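Local coordinates for protein endosialidase (Enterobacteria phage phi92, PDB 4HIZ) that hydrolyses alpha-2,8- and alpha-2,9-linked polysialic acid as a phage enzyme, probably to break down the capsule of its bacterial host, at residues W85-T90 with C472-V477; S221-V226 with S251-T256; F411-S416 with Y486-E491. All blocks are in the same frame, centred on the assembly; numbering follows the deposited sequence.

Interaction 1: residues W85-T90 with C472-V477. With NA (sodium ion), chain B.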
ATOM      1  N   TRP A  85      -4.746   9.991 -20.557  1.00 10.16           N
ATOM      2  CA  TRP A  85      -4.445   9.741 -21.993  1.00 10.34           C
ATOM      3  C   TRP A  85      -3.950   8.319 -22.296  1.00 10.29           C
ATOM      4  O   TRP A  85      -2.797   8.142 -22.752  1.00 10.97           O
ATOM      5  CB  TRP A  85      -3.414  10.778 -22.545  1.00 11.06           C
ATOM      6  CG  TRP A  85      -3.804  12.210 -22.207  1.00 11.03           C
ATOM      7  CD1 TRP A  85      -4.790  12.979 -22.795  1.00 11.64           C
ATOM      8  CD2 TRP A  85      -3.202  13.020 -21.196  1.00 11.28           C
ATOM      9  NE1 TRP A  85      -4.843  14.215 -22.169  1.00 12.38           N
ATOM     10  CE2 TRP A  85      -3.871  14.271 -21.198  1.00 12.20           C
ATOM     11  CE3 TRP A  85      -2.129  12.824 -20.312  1.00 11.54           C
ATOM     12  CZ2 TRP A  85      -3.550  15.302 -20.293  1.00 12.06           C
ATOM     13  CZ3 TRP A  85      -1.804  13.862 -19.406  1.00 11.89           C
ATOM     14  CH2 TRP A  85      -2.491  15.103 -19.440  1.00 11.56           C
ATOM     15  N   THR A  86      -4.806   7.313 -22.106  1.00  9.60           N
ATOM     16  CA  THR A  86      -4.509   6.037 -22.774  1.00  9.47           C
ATOM     17  C   THR A  86      -4.626   6.202 -24.301  1.00 10.13           C
ATOM     18  O   THR A  86      -4.044   5.396 -25.018  1.00 11.00           O
ATOM     19  CB  THR A  86      -5.461   4.919 -22.365  1.00 10.27           C
ATOM     20  OG1 THR A  86      -6.783   5.293 -22.757  1.00 11.37           O
ATOM     21  CG2 THR A  86      -5.402   4.681 -20.802  1.00 10.92           C
ATOM     22  N   GLN A  87      -5.334   7.235 -24.782  1.00  9.46           N
ATOM     23  CA  GLN A  87      -5.534   7.396 -26.254  1.00  9.77           C
ATOM     24  C   GLN A  87      -4.196   7.350 -26.990  1.00 10.73           C
ATOM     25  O   GLN A  87      -3.222   7.957 -26.536  1.00 10.72           O
ATOM     26  CB  GLN A  87      -6.259   8.724 -26.591  1.00 10.87           C
ATOM     27  CG  GLN A  87      -5.491   9.931 -26.144  1.00 12.10           C
ATOM     28  CD  GLN A  87      -6.177  11.270 -26.513  1.00 12.20           C
ATOM     29  OE1 GLN A  87      -6.000  12.267 -25.816  1.00 12.52           O
ATOM     30  NE2 GLN A  87      -6.928  11.292 -27.624  1.00 13.87           N
ATOM     31  N   ASP A  88      -4.106   6.581 -28.084  1.00 11.93           N
ATOM     32  CA  ASP A  88      -4.907   5.387 -28.343  1.00 12.67           C
ATOM     33  C   ASP A  88      -3.868   4.264 -28.441  1.00 12.68           C
ATOM     34  O   ASP A  88      -3.379   3.960 -29.545  1.00 12.26           O
ATOM     35  CB  ASP A  88      -5.717   5.507 -29.647  1.00 13.69           C
ATOM     36  CG  ASP A  88      -6.545   4.260 -29.939  1.00 14.69           C
ATOM     37  OD1 ASP A  88      -6.764   3.445 -28.993  1.00 15.82           O
ATOM     38  OD2 ASP A  88      -6.976   4.074 -31.112  1.00 15.32           O
ATOM     39  N   LYS A  89      -3.515   3.686 -27.294  1.00 11.61           N
ATOM     40  CA  LYS A  89      -2.306   2.878 -27.141  1.00 11.18           C
ATOM     41  C   LYS A  89      -2.537   1.503 -26.566  1.00 10.57           C
ATOM     42  O   LYS A  89      -1.574   0.727 -26.457  1.00 10.87           O
ATOM     43  CB  LYS A  89      -1.321   3.591 -26.167  1.00 11.37           C
ATOM     44  CG  LYS A  89      -0.817   4.953 -26.709  1.00  9.61           C
ATOM     45  CD  LYS A  89       0.216   5.570 -25.765  1.00  9.94           C
ATOM     46  CE  LYS A  89      -0.479   6.148 -24.465  1.00 10.30           C
ATOM     47  NZ  LYS A  89      -1.215   7.487 -24.779  1.00 11.30           N
ATOM     48  N   THR A  90      -3.759   1.188 -26.138  1.00 10.07           N
ATOM     49  CA  THR A  90      -3.935  -0.122 -25.475  1.00 10.29           C
ATOM     50  C   THR A  90      -3.728  -1.318 -26.401  1.00 11.04           C
ATOM     51  O   THR A  90      -3.925  -1.217 -27.614  1.00 12.48           O
ATOM     52  CB  THR A  90      -5.312  -0.258 -24.780  1.00 11.33           C
ATOM     53  OG1 THR A  90      -6.361  -0.253 -25.750  1.00 11.90           O
ATOM     54  CG2 THR A  90      -5.511   0.842 -23.723  1.00 11.62           C
ATOM     55  N   CYS A 472     -11.282  13.428 -18.437  1.00 11.79           N
ATOM     56  CA  CYS A 472     -12.322  12.422 -18.661  1.00 11.95           C
ATOM     57  C   CYS A 472     -12.316  11.974 -20.102  1.00 12.02           C
ATOM     58  O   CYS A 472     -12.269  12.794 -20.993  1.00 12.82           O
ATOM     59  CB  CYS A 472     -13.715  12.959 -18.255  1.00 12.47           C
ATOM     60  SG  CYS A 472     -13.831  13.258 -16.478  1.00 13.15           S
ATOM     61  N   GLY A 473     -12.335  10.669 -20.323  1.00 10.74           N
ATOM     62  CA  GLY A 473     -12.296  10.114 -21.672  1.00 11.12           C
ATOM     63  C   GLY A 473     -10.879   9.917 -22.160  1.00 11.62           C
ATOM     64  O   GLY A 473     -10.066   9.201 -21.510  1.00 10.71           O
ATOM     65  N   VAL A 474     -10.595  10.520 -23.341  1.00 10.09           N
ATOM     66  CA  VAL A 474      -9.295  10.428 -24.006  1.00 10.36           C
ATOM     67  C   VAL A 474      -8.740   8.987 -23.908  1.00  9.55           C
ATOM     68  O   VAL A 474      -7.600   8.762 -23.493  1.00  9.85           O
ATOM     69  CB  VAL A 474      -8.269  11.519 -23.531  1.00 11.11           C
ATOM     70  CG1 VAL A 474      -8.716  12.931 -24.058  1.00 12.62           C
ATOM     71  CG2 VAL A 474      -8.046  11.553 -21.986  1.00 12.61           C
ATOM     72  N   GLY A 475      -9.582   8.045 -24.326  1.00 10.05           N
ATOM     73  CA  GLY A 475      -9.378   6.625 -24.015  1.00  9.17           C
ATOM     74  C   GLY A 475      -9.001   5.764 -25.217  1.00 10.07           C
ATOM     75  O   GLY A 475      -8.573   6.246 -26.274  1.00 11.16           O
ATOM     76  N   SER A 476      -9.138   4.460 -24.999  1.00  9.04           N
ATOM     77  CA  SER A 476      -8.621   3.491 -25.974  1.00  9.74           C
ATOM     78  C   SER A 476      -9.374   2.186 -25.770  1.00  9.94           C
ATOM     79  O   SER A 476      -9.846   1.899 -24.648  1.00 11.31           O
ATOM     80  CB  SER A 476      -7.133   3.336 -25.681  1.00 11.00           C
ATOM     81  OG  SER A 476      -6.517   2.451 -26.598  1.00 12.57           O
ATOM     82  N   VAL A 477      -9.509   1.387 -26.834  1.00  9.48           N
ATOM     83  CA  VAL A 477     -10.244   0.114 -26.738  1.00  9.51           C
ATOM     84  C   VAL A 477      -9.371  -1.043 -27.142  1.00  9.87           C
ATOM     85  O   VAL A 477      -8.662  -0.981 -28.170  1.00 10.81           O
ATOM     86  CB  VAL A 477     -11.504   0.151 -27.653  1.00 10.08           C
ATOM     87  CG1 VAL A 477     -12.164  -1.265 -27.796  1.00 10.20           C
ATOM     88  CG2 VAL A 477     -12.518   1.225 -27.092  1.00 10.64           C
TER
HETATM   89 NA    NA B 826      -6.171  -1.326 -29.096  1.00 44.46          NA
HETATM   90  O   HOH W   1      -7.317   7.921 -20.773  1.00 11.26           O
HETATM   91  O   HOH W   2      -8.543   1.645 -29.522  1.00 15.54           O
HETATM   92  O   HOH W   3      -5.453  -3.076 -31.224  1.00 47.01           O
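Val474 lies alongside the indole of Trp85, both side chains pointing the same way, with CG2 of the valine 3.6 Å from CD1 of the tryptophan. Its other branch, CG1, comes within 3.3 Å of OE1 of Gln87, whose extended chain runs across the valine; NE2 of that amide bonds to Glu349 and His293. The Gln87 backbone N donates to Val474 O at 3.0 Å, reaching the carbonyl from above its plane (39° out of it). The same oxygen accepts a hydrogen bond from a water that in turn accepts from Thr86 N.

Further along, the hydroxyl of Ser476 is gripped by three bonds. With OG anti to the backbone N (chi1 -178°), it reaches into the loop and donates to Asp88 OD1 at 2.6 Å, nearly in line with the C-O bond. Ser476 OG accepts from Thr90 N at 3.1 Å and, at 2.8 Å, from Thr90 OG1. The other carboxylate oxygen, Asp88 OD2, pairs with Lys353 and Ser294, and a cis peptide precedes the aspartate. Past the serine, the carbonyl oxygens of Thr90 and Val477 each bind the sodium ion, with a water as a further ligand. A loop of the first blade is thereby fastened to the innermost strand, 473-480, of the last blade, a blade-to-blade junction of the six-bladed sialidase beta-propeller with a metal ion across the seam.

Interaction 2: residues S221-V226 with S251-T256. With SLB (N-acetyl-beta-neuraminic acid), chain D.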
ATOM      1  N   SER A 221      18.924 -26.007 -24.267  1.00 14.67           N
ATOM      2  CA  SER A 221      19.003 -26.039 -25.718  1.00 14.91           C
ATOM      3  C   SER A 221      19.481 -27.362 -26.313  1.00 16.14           C
ATOM      4  O   SER A 221      19.193 -27.635 -27.461  1.00 17.61           O
ATOM      5  CB  SER A 221      19.938 -24.924 -26.223  1.00 16.10           C
ATOM      6  OG  SER A 221      21.294 -25.250 -25.890  1.00 16.57           O
ATOM      7  N   GLY A 222      20.238 -28.153 -25.560  1.00 16.50           N
ATOM      8  CA  GLY A 222      20.895 -29.330 -26.127  1.00 18.07           C
ATOM      9  C   GLY A 222      22.011 -28.955 -27.091  1.00 19.79           C
ATOM     10  O   GLY A 222      22.486 -29.816 -27.843  1.00 21.73           O
ATOM     11  N   ALA A 223      22.434 -27.695 -27.100  1.00 18.13           N
ATOM     12  CA  ALA A 223      23.510 -27.241 -27.990  1.00 17.82           C
ATOM     13  C   ALA A 223      24.566 -26.515 -27.167  1.00 18.23           C
ATOM     14  O   ALA A 223      24.327 -25.403 -26.670  1.00 18.76           O
ATOM     15  CB  ALA A 223      22.954 -26.311 -29.071  1.00 18.13           C
ATOM     16  N   THR A 224      25.720 -27.151 -27.006  1.00 18.30           N
ATOM     17  CA  THR A 224      26.801 -26.608 -26.193  1.00 18.85           C
ATOM     18  C   THR A 224      27.116 -25.182 -26.571  1.00 17.56           C
ATOM     19  O   THR A 224      27.283 -24.879 -27.763  1.00 17.42           O
ATOM     20  CB  THR A 224      28.064 -27.433 -26.359  1.00 21.24           C
ATOM     21  OG1 THR A 224      27.799 -28.742 -25.878  1.00 23.28           O
ATOM     22  CG2 THR A 224      29.187 -26.848 -25.521  1.00 22.40           C
ATOM     23  N   GLY A 225      27.120 -24.295 -25.564  1.00 18.12           N
ATOM     24  CA  GLY A 225      27.455 -22.902 -25.814  1.00 18.51           C
ATOM     25  C   GLY A 225      26.256 -21.997 -26.034  1.00 17.79           C
ATOM     26  O   GLY A 225      26.390 -20.774 -25.986  1.00 19.17           O
ATOM     27  N   VAL A 226      25.099 -22.585 -26.307  1.00 16.69           N
ATOM     28  CA  VAL A 226      23.874 -21.813 -26.504  1.00 15.60           C
ATOM     29  C   VAL A 226      23.074 -21.952 -25.213  1.00 15.85           C
ATOM     30  O   VAL A 226      22.340 -22.921 -25.015  1.00 16.30           O
ATOM     31  CB  VAL A 226      23.058 -22.279 -27.721  1.00 16.05           C
ATOM     32  CG1 VAL A 226      21.787 -21.396 -27.898  1.00 15.70           C
ATOM     33  CG2 VAL A 226      23.930 -22.210 -28.977  1.00 16.96           C
ATOM     34  N   SER A 251      32.452 -29.854 -32.173  1.00 22.32           N
ATOM     35  CA  SER A 251      31.788 -30.864 -32.972  1.00 23.96           C
ATOM     36  C   SER A 251      30.670 -30.201 -33.768  1.00 20.61           C
ATOM     37  O   SER A 251      30.312 -29.044 -33.512  1.00 19.62           O
ATOM     38  CB  SER A 251      31.234 -32.001 -32.092  1.00 26.74           C
ATOM     39  OG  SER A 251      30.080 -31.594 -31.381  1.00 27.56           O
ATOM     40  N   ASN A 252      30.122 -30.930 -34.731  1.00 18.84           N
ATOM     41  CA  ASN A 252      28.933 -30.465 -35.449  1.00 17.81           C
ATOM     42  C   ASN A 252      27.720 -30.696 -34.564  1.00 17.92           C
ATOM     43  O   ASN A 252      27.461 -31.829 -34.143  1.00 20.71           O
ATOM     44  CB  ASN A 252      28.758 -31.256 -36.744  1.00 17.95           C
ATOM     45  CG  ASN A 252      29.881 -30.994 -37.719  1.00 17.11           C
ATOM     46  OD1 ASN A 252      30.386 -29.863 -37.814  1.00 16.12           O
ATOM     47  ND2 ASN A 252      30.321 -32.053 -38.418  1.00 17.87           N
ATOM     48  N   ILE A 253      27.004 -29.616 -34.258  1.00 16.04           N
ATOM     49  CA  ILE A 253      25.898 -29.685 -33.308  1.00 17.40           C
ATOM     50  C   ILE A 253      24.606 -29.417 -34.047  1.00 17.89           C
ATOM     51  O   ILE A 253      24.520 -28.479 -34.847  1.00 17.77           O
ATOM     52  CB  ILE A 253      26.132 -28.645 -32.224  1.00 19.65           C
ATOM     53  CG1 ILE A 253      27.298 -29.101 -31.335  1.00 21.08           C
ATOM     54  CG2 ILE A 253      24.850 -28.416 -31.406  1.00 19.90           C
ATOM     55  CD1 ILE A 253      27.852 -27.975 -30.465  1.00 21.89           C
ATOM     56  N   ASP A 254      23.597 -30.238 -33.787  1.00 18.56           N
ATOM     57  CA  ASP A 254      22.252 -30.017 -34.327  1.00 18.92           C
ATOM     58  C   ASP A 254      21.294 -30.575 -33.305  1.00 18.50           C
ATOM     59  O   ASP A 254      21.285 -31.802 -33.055  1.00 19.37           O
ATOM     60  CB  ASP A 254      22.102 -30.777 -35.662  1.00 21.61           C
ATOM     61  CG  ASP A 254      20.723 -30.567 -36.326  1.00 25.49           C
ATOM     62  OD1 ASP A 254      19.726 -30.245 -35.632  1.00 26.36           O
ATOM     63  OD2 ASP A 254      20.625 -30.742 -37.559  1.00 28.72           O
ATOM     64  N   ASN A 255      20.485 -29.707 -32.691  1.00 17.25           N
ATOM     65  CA  ASN A 255      19.650 -30.190 -31.595  1.00 18.16           C
ATOM     66  C   ASN A 255      18.293 -30.708 -32.044  1.00 19.49           C
ATOM     67  O   ASN A 255      17.332 -30.717 -31.263  1.00 17.93           O
ATOM     68  CB  ASN A 255      19.460 -29.110 -30.526  1.00 17.22           C
ATOM     69  CG  ASN A 255      18.483 -28.011 -30.965  1.00 16.57           C
ATOM     70  OD1 ASN A 255      18.219 -27.844 -32.165  1.00 16.08           O
ATOM     71  ND2 ASN A 255      17.936 -27.258 -29.985  1.00 16.59           N
ATOM     72  N   THR A 256      18.210 -31.159 -33.293  1.00 19.59           N
ATOM     73  CA  THR A 256      16.973 -31.740 -33.799  1.00 22.28           C
ATOM     74  C   THR A 256      16.395 -32.768 -32.773  1.00 22.31           C
ATOM     75  O   THR A 256      17.139 -33.576 -32.205  1.00 22.03           O
ATOM     76  CB  THR A 256      17.241 -32.386 -35.195  1.00 27.27           C
ATOM     77  OG1 THR A 256      16.046 -32.988 -35.687  1.00 28.52           O
ATOM     78  CG2 THR A 256      18.294 -33.438 -35.087  1.00 31.11           C
TER
HETATM   79  C1  SLB D   1      27.778 -24.488 -22.195  1.00 75.91           C
HETATM   80  C2  SLB D   1      28.036 -25.206 -20.885  1.00 92.36           C
HETATM   81  C3  SLB D   1      28.456 -26.660 -21.062  1.00 88.05           C
HETATM   82  C4  SLB D   1      28.639 -27.337 -19.782  1.00 90.09           C
HETATM   83  C5  SLB D   1      27.436 -27.284 -18.887  1.00 81.78           C
HETATM   84  C6  SLB D   1      26.720 -25.945 -18.841  1.00 83.94           C
HETATM   85  C7  SLB D   1      25.258 -26.161 -18.608  1.00 63.24           C
HETATM   86  C8  SLB D   1      24.678 -24.793 -18.583  1.00 56.09           C
HETATM   87  C9  SLB D   1      23.229 -24.855 -18.139  1.00 59.18           C
HETATM   88  C10 SLB D   1      26.976 -28.660 -16.872  1.00 77.05           C
HETATM   89  C11 SLB D   1      27.293 -29.114 -15.437  1.00 74.45           C
HETATM   90  N5  SLB D   1      27.794 -27.667 -17.535  1.00 77.08           N
HETATM   91  O1A SLB D   1      26.742 -24.777 -22.852  1.00 55.19           O
HETATM   92  O1B SLB D   1      28.613 -23.612 -22.570  1.00 85.49           O
HETATM   93  O2  SLB D   1      29.080 -24.409 -20.348  1.00 96.09           O
HETATM   94  O4  SLB D   1      29.059 -28.720 -19.984  1.00102.66           O
HETATM   95  O6  SLB D   1      26.823 -25.056 -19.983  1.00103.20           O
HETATM   96  O7  SLB D   1      24.684 -26.877 -19.703  1.00 56.05           O
HETATM   97  O8  SLB D   1      25.450 -23.995 -17.701  1.00 51.71           O
HETATM   98  O9  SLB D   1      22.737 -23.538 -18.210  1.00 57.93           O
HETATM   99  O10 SLB D   1      26.017 -29.145 -17.465  1.00 80.34           O
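The flat carboxamide of Asn255 works through its edges: ND2 donates to Ser221 O at 2.8 Å, while OD1 accepts from the backbone N of Ile192. The bond to Ser221 is nearly straight (161° at the hydrogen), and it lies in the carbonyl plane and close to the amide plane. Asn255 CG sits between the backbone N and carbonyl carbon (chi1 75°), which turns the amide towards the loop, and the bond pair at its two ends fixes its rotation. Beside it, Ile253 uses both branches: CG2 meets Ala223 CB at 3.7 Å, and CD1 lies 4.1 Å from CB of Thr224. Strand 253-254 is the edge of an eight-stranded antiparallel sheet inserted into the propeller sequence, probably matching the small beta-barrel domain of related endosialidases. The loop beside it is internally bonded. Ser221 OG accepts from Ala223 N, forming an ST turn, and donates to Val226 O at 2.7 Å; Ala223 to Val226 make a type II turn. At the third position of that turn, Gly225 N points to the bound sialic acid and donates to its carboxylate oxygen O1A at 2.8 Å, in a glycan pocket that also includes Phe218, Ser219, Asn220, Ser227 and Gly228.

Interaction 3: residues F411-S416 with Y486-E491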
ATOM      1  N   PHE A 411     -16.826   4.090 -28.487  1.00  9.53           N
ATOM      2  CA  PHE A 411     -16.971   4.702 -27.159  1.00  9.74           C
ATOM      3  C   PHE A 411     -16.509   6.148 -27.203  1.00 10.77           C
ATOM      4  O   PHE A 411     -15.566   6.496 -27.914  1.00 11.50           O
ATOM      5  CB  PHE A 411     -16.097   3.959 -26.131  1.00 10.06           C
ATOM      6  CG  PHE A 411     -16.532   2.543 -25.866  1.00 10.82           C
ATOM      7  CD1 PHE A 411     -16.211   1.515 -26.772  1.00 11.11           C
ATOM      8  CD2 PHE A 411     -17.296   2.244 -24.767  1.00 11.36           C
ATOM      9  CE1 PHE A 411     -16.611   0.213 -26.535  1.00 12.16           C
ATOM     10  CE2 PHE A 411     -17.697   0.910 -24.501  1.00 11.85           C
ATOM     11  CZ  PHE A 411     -17.358  -0.105 -25.372  1.00 12.65           C
ATOM     12  N   GLY A 412     -17.111   6.981 -26.366  1.00 11.29           N
ATOM     13  CA  GLY A 412     -16.632   8.336 -26.174  1.00 11.05           C
ATOM     14  C   GLY A 412     -17.134   8.823 -24.823  1.00 11.52           C
ATOM     15  O   GLY A 412     -18.022   8.203 -24.223  1.00 11.99           O
ATOM     16  N   THR A 413     -16.522   9.887 -24.347  1.00 11.70           N
ATOM     17  CA  THR A 413     -16.892  10.446 -23.027  1.00 10.42           C
ATOM     18  C   THR A 413     -16.893  11.948 -23.136  1.00 11.30           C
ATOM     19  O   THR A 413     -15.934  12.519 -23.649  1.00 11.35           O
ATOM     20  CB  THR A 413     -15.843  10.027 -21.982  1.00 12.06           C
ATOM     21  OG1 THR A 413     -15.751   8.593 -21.935  1.00 12.08           O
ATOM     22  CG2 THR A 413     -16.186  10.557 -20.578  1.00 12.10           C
ATOM     23  N   GLU A 414     -17.917  12.616 -22.593  1.00 11.24           N
ATOM     24  CA  GLU A 414     -17.844  14.083 -22.586  1.00 11.38           C
ATOM     25  C   GLU A 414     -16.857  14.541 -21.472  1.00 11.93           C
ATOM     26  O   GLU A 414     -16.584  13.805 -20.521  1.00 11.43           O
ATOM     27  CB  GLU A 414     -19.236  14.712 -22.429  1.00 10.85           C
ATOM     28  CG  GLU A 414     -19.889  14.303 -21.085  1.00 10.61           C
ATOM     29  CD  GLU A 414     -21.353  14.741 -20.959  1.00 11.90           C
ATOM     30  OE1 GLU A 414     -21.867  15.457 -21.859  1.00 12.37           O
ATOM     31  OE2 GLU A 414     -21.998  14.376 -19.932  1.00 11.74           O
ATOM     32  N   ARG A 415     -16.283  15.732 -21.627  1.00 11.17           N
ATOM     33  CA  ARG A 415     -15.261  16.227 -20.698  1.00 11.35           C
ATOM     34  C   ARG A 415     -15.894  16.669 -19.371  1.00 11.00           C
ATOM     35  O   ARG A 415     -15.244  16.618 -18.317  1.00 11.25           O
ATOM     36  CB  ARG A 415     -14.552  17.444 -21.326  1.00 13.34           C
ATOM     37  CG  ARG A 415     -13.813  17.089 -22.608  1.00 15.14           C
ATOM     38  CD  ARG A 415     -12.460  16.490 -22.260  1.00 18.20           C
ATOM     39  NE  ARG A 415     -11.825  16.159 -23.512  1.00 18.88           N
ATOM     40  CZ  ARG A 415     -10.536  15.998 -23.693  1.00 17.56           C
ATOM     41  NH1 ARG A 415      -9.679  16.086 -22.662  1.00 17.33           N
ATOM     42  NH2 ARG A 415     -10.129  15.726 -24.923  1.00 15.94           N
ATOM     43  N   SER A 416     -17.130  17.139 -19.470  1.00 10.89           N
ATOM     44  CA  SER A 416     -17.888  17.593 -18.292  1.00 11.20           C
ATOM     45  C   SER A 416     -19.363  17.414 -18.605  1.00 11.09           C
ATOM     46  O   SER A 416     -19.736  17.337 -19.789  1.00 12.20           O
ATOM     47  CB  SER A 416     -17.538  19.064 -17.964  1.00 11.61           C
ATOM     48  OG  SER A 416     -18.310  19.508 -16.839  1.00 13.25           O
ATOM     49  N   TYR A 486     -12.875  -0.758 -22.680  1.00  8.67           N
ATOM     50  CA  TYR A 486     -12.698   0.669 -22.976  1.00  9.10           C
ATOM     51  C   TYR A 486     -11.954   1.228 -21.783  1.00  9.96           C
ATOM     52  O   TYR A 486     -12.487   1.223 -20.659  1.00 10.27           O
ATOM     53  CB  TYR A 486     -14.056   1.349 -23.159  1.00  9.31           C
ATOM     54  CG  TYR A 486     -14.036   2.891 -23.226  1.00  8.92           C
ATOM     55  CD1 TYR A 486     -13.134   3.565 -24.034  1.00  9.88           C
ATOM     56  CD2 TYR A 486     -14.929   3.662 -22.466  1.00  9.06           C
ATOM     57  CE1 TYR A 486     -13.133   4.933 -24.147  1.00  9.83           C
ATOM     58  CE2 TYR A 486     -14.946   5.052 -22.547  1.00  9.53           C
ATOM     59  CZ  TYR A 486     -14.032   5.681 -23.393  1.00  9.29           C
ATOM     60  OH  TYR A 486     -14.030   7.053 -23.480  1.00  9.36           O
ATOM     61  N   ILE A 487     -10.735   1.699 -22.002  1.00  9.53           N
ATOM     62  CA  ILE A 487      -9.865   2.072 -20.889  1.00 10.00           C
ATOM     63  C   ILE A 487      -9.606   3.554 -21.070  1.00 10.77           C
ATOM     64  O   ILE A 487      -9.127   4.002 -22.130  1.00 10.49           O
ATOM     65  CB  ILE A 487      -8.546   1.267 -20.904  1.00 10.02           C
ATOM     66  CG1 ILE A 487      -8.887  -0.229 -20.971  1.00 10.24           C
ATOM     67  CG2 ILE A 487      -7.672   1.591 -19.650  1.00  9.96           C
ATOM     68  CD1 ILE A 487      -7.656  -1.150 -20.847  1.00 11.16           C
ATOM     69  N   PHE A 488      -9.924   4.330 -20.044  1.00  9.94           N
ATOM     70  CA  PHE A 488     -10.110   5.768 -20.268  1.00  9.57           C
ATOM     71  C   PHE A 488     -10.028   6.538 -18.960  1.00 10.05           C
ATOM     72  O   PHE A 488      -9.917   5.939 -17.891  1.00 10.22           O
ATOM     73  CB  PHE A 488     -11.458   6.037 -20.952  1.00  9.87           C
ATOM     74  CG  PHE A 488     -12.663   5.731 -20.085  1.00 11.14           C
ATOM     75  CD1 PHE A 488     -13.003   4.419 -19.785  1.00 10.91           C
ATOM     76  CD2 PHE A 488     -13.444   6.760 -19.566  1.00 11.77           C
ATOM     77  CE1 PHE A 488     -14.109   4.107 -18.987  1.00 11.87           C
ATOM     78  CE2 PHE A 488     -14.551   6.477 -18.773  1.00 12.19           C
ATOM     79  CZ  PHE A 488     -14.892   5.139 -18.485  1.00 12.02           C
ATOM     80  N   GLY A 489     -10.109   7.875 -19.048  1.00  9.21           N
ATOM     81  CA  GLY A 489      -9.913   8.709 -17.854  1.00 10.14           C
ATOM     82  C   GLY A 489     -11.171   9.147 -17.134  1.00 10.61           C
ATOM     83  O   GLY A 489     -12.246   9.272 -17.722  1.00 10.80           O
ATOM     84  N   GLY A 490     -11.018   9.325 -15.818  1.00  9.45           N
ATOM     85  CA  GLY A 490     -12.032  10.015 -15.010  1.00 10.60           C
ATOM     86  C   GLY A 490     -11.360  10.706 -13.840  1.00 10.03           C
ATOM     87  O   GLY A 490     -10.206  10.377 -13.521  1.00 10.54           O
ATOM     88  N   GLU A 491     -12.051  11.667 -13.206  1.00 10.04           N
ATOM     89  CA  GLU A 491     -11.478  12.350 -12.045  1.00  9.29           C
ATOM     90  C   GLU A 491     -12.242  11.966 -10.796  1.00  9.94           C
ATOM     91  O   GLU A 491     -12.947  10.935 -10.778  1.00 10.90           O
ATOM     92  CB  GLU A 491     -11.482  13.889 -12.262  1.00  9.01           C
ATOM     93  CG  GLU A 491     -10.808  14.176 -13.643  1.00 10.16           C
ATOM     94  CD  GLU A 491     -10.657  15.673 -13.940  1.00 12.22           C
ATOM     95  OE1 GLU A 491     -11.215  16.529 -13.197  1.00 12.24           O
ATOM     96  OE2 GLU A 491      -9.943  15.968 -14.925  1.00 13.22           O
TER
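Tyr486 lays its ring against Phe411, the two side chains sliding past each other in opposite directions. The planes are 21° apart, yet the rings are so far displaced (centroids 4.8 Å apart) that each mainly covers the other's CB. Phe411 CB stands 3.5 Å from the centroid of the Tyr486 ring, almost on its normal, and Tyr486 CB stands 3.8 Å from the centroid of the Phe411 ring: a reciprocal pair of CH-pi contacts. With CG anti to the backbone N (chi1 170°), the tyrosine reaches across the gap between strands, and its OH hydrogen-bonds to Thr413 OG1 at 2.8 Å, with OG1 in the plane of the phenol at its edge. Thr413 OG1 also bonds to Thr436 of the neighbouring strand 435-442.

Ile487, next in sequence, pairs through its backbone with Ser476. Phe488 turns back to the contact and covers the other face of the Tyr486 ring, its CD1 3.3 Å above the plane and shifted towards the rim. Its CD2 lies 3.8 Å from Thr413 OG1. Beyond the two glycines, Glu491 holds the backbone N atoms of Gln464 and Ala471.

Strands 411-413 and 486-490 run nearly parallel (14°) with axes 8.9 Å apart, too far for backbone pairing, so mainly side chains join the two blades. The Tyr486 ring has carbon over both faces, Phe411 CB on one and Phe488 CD1 on the other, and a polar partner at its edge: the threonine hydroxyl, which fixes where the phenol ends.

From the N terminus, loop 85-90 of the first blade comes first; interaction 1 closes when 472-477 returns after 381 intervening residues, bringing the last blade against the first. Interaction 2 is nested inside that long loop and closes a short one of 24 residues within the inserted domain, its centre 47 Å from interaction 1. Interaction 3 opens after it, at 411-416, and crosses interaction 1, since 486-491 follows 472-477. The two touch: strands 473-480 and 483-490 are neighbours in one sheet, and Thr86 OG1 lies 2.7 Å from Ile487 O, probably hydrogen-bonded. Together they tie the last blade to the blades on both sides, closing the propeller ring.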